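Local coordinates for protein Myo-inositol 2-dehydrogenase (Lactobacillus plantarum WCFS1, PDB 3CEA) that probably catalyses the NAD-dependent oxidation of myo-inositol at its 2-position, binding the dinucleotide through a Rossmann-fold domain, at residues A[88-100]-A[114-128]. Sequence-based numbering, arbitrary orientation.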
# COMPACT_ATOMS: atom_id res chain seq x y z
N THR A 88 0.30 -15.46 42.23
CA THR A 88 0.70 -16.73 41.64
C THR A 88 1.09 -17.74 42.73
O THR A 88 0.60 -18.87 42.72
CB THR A 88 1.85 -16.55 40.63
OG1 THR A 88 1.44 -15.63 39.61
CG2 THR A 88 2.22 -17.88 39.97
N ILE A 89 1.93 -17.31 43.66
CA ILE A 89 2.36 -18.17 44.78
C ILE A 89 1.17 -18.69 45.58
O ILE A 89 1.07 -19.89 45.83
CB ILE A 89 3.39 -17.45 45.70
CG1 ILE A 89 4.72 -17.23 44.96
CG2 ILE A 89 3.63 -18.24 46.99
CD1 ILE A 89 5.61 -16.15 45.56
N TYR A 90 0.26 -17.79 45.96
CA TYR A 90 -0.92 -18.17 46.74
C TYR A 90 -1.81 -19.17 46.01
O TYR A 90 -2.29 -20.14 46.60
CB TYR A 90 -1.72 -16.93 47.15
CG TYR A 90 -2.62 -17.15 48.34
CD1 TYR A 90 -2.10 -17.13 49.64
CD2 TYR A 90 -3.98 -17.39 48.18
CE1 TYR A 90 -2.92 -17.33 50.74
CE2 TYR A 90 -4.82 -17.60 49.28
CZ TYR A 90 -4.28 -17.57 50.56
OH TYR A 90 -5.09 -17.77 51.65
N ALA A 91 -2.02 -18.93 44.71
CA ALA A 91 -2.86 -19.79 43.87
C ALA A 91 -2.21 -21.14 43.56
O ALA A 91 -2.89 -22.16 43.55
CB ALA A 91 -3.24 -19.07 42.58
N MSE A 92 -0.90 -21.13 43.32
CA MSE A 92 -0.13 -22.36 43.11
C MSE A 92 -0.19 -23.26 44.36
O MSE A 92 -0.38 -24.47 44.25
CB MSE A 92 1.34 -22.06 42.77
CG MSE A 92 1.58 -21.40 41.41
SE MSE A 92 1.31 -22.53 39.83
CE MSE A 92 2.39 -24.01 40.29
N ASN A 93 -0.04 -22.64 45.53
CA ASN A 93 -0.09 -23.36 46.81
C ASN A 93 -1.46 -23.95 47.13
O ASN A 93 -1.56 -24.89 47.92
CB ASN A 93 0.37 -22.44 47.95
CG ASN A 93 1.87 -22.25 48.00
OD1 ASN A 93 2.63 -23.14 47.62
ND2 ASN A 93 2.30 -21.09 48.47
N ALA A 94 -2.50 -23.39 46.52
CA ALA A 94 -3.86 -23.87 46.72
C ALA A 94 -4.25 -24.92 45.68
O ALA A 94 -5.41 -25.32 45.59
CB ALA A 94 -4.84 -22.71 46.69
N GLY A 95 -3.27 -25.37 44.89
CA GLY A 95 -3.47 -26.45 43.92
C GLY A 95 -4.02 -26.02 42.58
O GLY A 95 -4.28 -26.85 41.70
N LEU A 96 -4.20 -24.71 42.40
CA LEU A 96 -4.78 -24.15 41.19
C LEU A 96 -3.79 -24.12 40.02
O LEU A 96 -2.58 -24.01 40.22
CB LEU A 96 -5.30 -22.73 41.46
CG LEU A 96 -6.70 -22.49 42.03
CD1 LEU A 96 -6.94 -23.21 43.36
CD2 LEU A 96 -6.92 -21.00 42.20
N ASN A 97 -4.32 -24.25 38.81
CA ASN A 97 -3.57 -23.98 37.60
C ASN A 97 -3.64 -22.49 37.32
O ASN A 97 -4.70 -21.88 37.48
CB ASN A 97 -4.13 -24.78 36.42
CG ASN A 97 -4.06 -26.28 36.65
OD1 ASN A 97 -3.02 -26.91 36.43
ND2 ASN A 97 -5.17 -26.87 37.08
N VAL A 98 -2.51 -21.90 36.93
CA VAL A 98 -2.41 -20.44 36.85
C VAL A 98 -2.07 -19.94 35.45
O VAL A 98 -1.08 -20.36 34.84
CB VAL A 98 -1.37 -19.89 37.87
CG1 VAL A 98 -1.24 -18.37 37.75
CG2 VAL A 98 -1.74 -20.27 39.29
N PHE A 99 -2.92 -19.04 34.95
CA PHE A 99 -2.58 -18.22 33.80
C PHE A 99 -2.33 -16.80 34.31
O PHE A 99 -3.25 -16.11 34.74
CB PHE A 99 -3.72 -18.22 32.77
CG PHE A 99 -3.41 -17.44 31.52
CD1 PHE A 99 -3.63 -16.07 31.47
CD2 PHE A 99 -2.92 -18.09 30.39
CE1 PHE A 99 -3.35 -15.34 30.31
CE2 PHE A 99 -2.64 -17.37 29.23
CZ PHE A 99 -2.85 -15.99 29.19
N CYS A 100 -1.07 -16.39 34.28
CA CYS A 100 -0.69 -15.05 34.72
C CYS A 100 -0.29 -14.19 33.54
O CYS A 100 0.47 -14.63 32.67
CB CYS A 100 0.46 -15.14 35.73
SG CYS A 100 0.82 -13.60 36.61
N MSE A 114 8.67 -16.79 43.20
CA MSE A 114 7.54 -17.18 42.36
C MSE A 114 7.91 -18.33 41.42
O MSE A 114 7.18 -19.32 41.34
CB MSE A 114 7.06 -15.96 41.57
CG MSE A 114 5.94 -16.22 40.58
SE MSE A 114 5.79 -14.74 39.33
CE MSE A 114 4.47 -15.47 38.14
N ALA A 115 9.05 -18.20 40.75
CA ALA A 115 9.56 -19.23 39.84
C ALA A 115 9.80 -20.56 40.56
O ALA A 115 9.50 -21.63 40.02
CB ALA A 115 10.83 -18.76 39.15
N LYS A 116 10.34 -20.47 41.77
CA LYS A 116 10.62 -21.65 42.60
C LYS A 116 9.33 -22.36 43.04
O LYS A 116 9.28 -23.59 43.07
CB LYS A 116 11.45 -21.26 43.83
N VAL A 117 8.30 -21.58 43.36
CA VAL A 117 6.99 -22.11 43.75
C VAL A 117 6.32 -22.84 42.58
O VAL A 117 5.70 -23.89 42.77
CB VAL A 117 6.07 -20.99 44.33
CG1 VAL A 117 4.63 -21.46 44.49
CG2 VAL A 117 6.61 -20.51 45.68
N ILE A 118 6.46 -22.29 41.37
CA ILE A 118 5.93 -22.89 40.15
C ILE A 118 6.63 -24.22 39.84
O ILE A 118 5.98 -25.19 39.45
CB ILE A 118 6.04 -21.93 38.93
CG1 ILE A 118 5.19 -20.67 39.16
CG2 ILE A 118 5.60 -22.63 37.64
CD1 ILE A 118 5.59 -19.48 38.29
N LYS A 119 7.95 -24.26 40.04
CA LYS A 119 8.74 -25.46 39.81
C LYS A 119 8.36 -26.60 40.77
O LYS A 119 8.38 -27.77 40.39
CB LYS A 119 10.24 -25.15 39.94
CG LYS A 119 11.16 -26.16 39.27
N SER A 120 7.99 -26.24 42.00
CA SER A 120 7.64 -27.23 43.02
C SER A 120 6.24 -27.84 42.84
O SER A 120 5.86 -28.76 43.56
CB SER A 120 7.80 -26.65 44.43
OG SER A 120 6.78 -25.71 44.73
N HIS A 121 5.49 -27.32 41.87
CA HIS A 121 4.19 -27.89 41.51
C HIS A 121 4.17 -28.27 40.02
O HIS A 121 3.57 -27.56 39.21
CB HIS A 121 3.05 -26.92 41.83
CG HIS A 121 2.95 -26.54 43.27
ND1 HIS A 121 3.73 -25.56 43.84
CD2 HIS A 121 2.14 -27.00 44.26
CE1 HIS A 121 3.42 -25.43 45.12
NE2 HIS A 121 2.46 -26.30 45.40
N PRO A 122 4.82 -29.40 39.66
CA PRO A 122 4.95 -29.78 38.25
C PRO A 122 3.64 -30.33 37.66
O PRO A 122 3.48 -30.35 36.44
CB PRO A 122 6.03 -30.86 38.28
CG PRO A 122 5.90 -31.48 39.62
CD PRO A 122 5.47 -30.38 40.56
N ASN A 123 2.73 -30.76 38.54
CA ASN A 123 1.42 -31.26 38.13
C ASN A 123 0.44 -30.14 37.82
O ASN A 123 -0.64 -30.38 37.26
CB ASN A 123 0.85 -32.19 39.21
CG ASN A 123 1.75 -33.39 39.50
OD1 ASN A 123 2.84 -33.52 38.94
ND2 ASN A 123 1.28 -34.27 40.38
N GLN A 124 0.81 -28.91 38.18
CA GLN A 124 -0.01 -27.73 37.93
C GLN A 124 0.55 -26.91 36.78
O GLN A 124 1.75 -26.60 36.75
CB GLN A 124 -0.11 -26.86 39.19
CG GLN A 124 -1.03 -27.44 40.27
CD GLN A 124 -0.74 -26.87 41.65
OE1 GLN A 124 -0.41 -27.60 42.57
NE2 GLN A 124 -0.86 -25.55 41.78
N ILE A 125 -0.32 -26.57 35.84
CA ILE A 125 0.08 -25.79 34.67
C ILE A 125 0.26 -24.32 35.05
O ILE A 125 -0.60 -23.74 35.72
CB ILE A 125 -0.96 -25.93 33.51
CG1 ILE A 125 -1.31 -27.40 33.24
CG2 ILE A 125 -0.48 -25.20 32.25
CD1 ILE A 125 -0.13 -28.30 32.85
N PHE A 126 1.38 -23.75 34.64
CA PHE A 126 1.57 -22.30 34.66
C PHE A 126 1.81 -21.78 33.25
O PHE A 126 2.59 -22.36 32.49
CB PHE A 126 2.71 -21.88 35.58
CG PHE A 126 2.99 -20.40 35.55
CD1 PHE A 126 2.28 -19.52 36.36
CD2 PHE A 126 3.95 -19.87 34.68
CE1 PHE A 126 2.52 -18.15 36.32
CE2 PHE A 126 4.20 -18.50 34.63
CZ PHE A 126 3.48 -17.64 35.45
N GLN A 127 1.15 -20.67 32.91
CA GLN A 127 1.27 -20.08 31.59
C GLN A 127 1.33 -18.56 31.64
O GLN A 127 0.51 -17.92 32.30
CB GLN A 127 0.10 -20.54 30.71
CG GLN A 127 0.27 -20.27 29.23
CD GLN A 127 -0.66 -21.11 28.37
OE1 GLN A 127 -0.76 -22.32 28.55
NE2 GLN A 127 -1.33 -20.46 27.43
N SER A 128 2.32 -18.00 30.93
CA SER A 128 2.49 -16.56 30.81
C SER A 128 1.58 -15.99 29.71
O SER A 128 0.82 -16.73 29.08
CB SER A 128 3.96 -16.20 30.55
OG SER A 128 4.37 -16.61 29.26
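Gln124 reaches across to the end of helix 84-93, where its single NE2 bridges two backbone carbonyls. The bond to Met92 O is nearly straight (2.7 Å, 177°), lying in the amide plane and on a carbonyl lone pair. The one from NE2 to Leu96 O is more bent (2.8 Å, 144°), with the donor above the carbonyl plane. Met92 O also accepts Gly95 N in the Schellman motif closing the helix, in which Gly95 supplies the positive phi. A leucine in place of Gln124 would probably leave Leu96 O without this donor and Met92 O with Gly95 N alone of the two bonds described, weakening the tie between the helix end and the turn at 121-124.

Alongside, Asn97 OD1 takes Ile125 N on a lone pair (2.8 Å), while its ND2 is bonded to Asp73 O. Parallel pairing follows: Val98 N to Ile125 O, Gln127 N to Val98 O and Cys100 N to Gln127 O, setting strand 126-127 at the margin of the Rossmann sheet.

The tight part lies between this pairing and the two helices, whose segments run nearly parallel (15°, axes 9.4 Å apart). Ile118 CD1 sits over the centre of the Phe126 ring, 3.7 Å above its plane, and Thr88 CG2 meets Phe126 CE1. Met92, modelled as selenomethionine and bent at chi2 and chi3, curls its CE back to His121 CB (3.4 Å) and Ile118 CA.

The outer side is looser. Ile89 and Val117, both partly exposed, cross at about a right angle (CG1 to CG2, 3.9 Å), and exposed Asn93 brings OD1 near His121 CE1. The His121 ring is fixed by ND1 bonding to Val117 O.

The chemistry thus divides the contact. Apolar side chains fill the space where helix 84-93 packs beside helix 108-119 of the beta-alpha-beta unit 97-100, 108-119, 126-127; Gln124 satisfies carbonyls where helix 84-93 passes into strand 97-100, and Asn97 satisfies Ile125 N where the strand pairing starts.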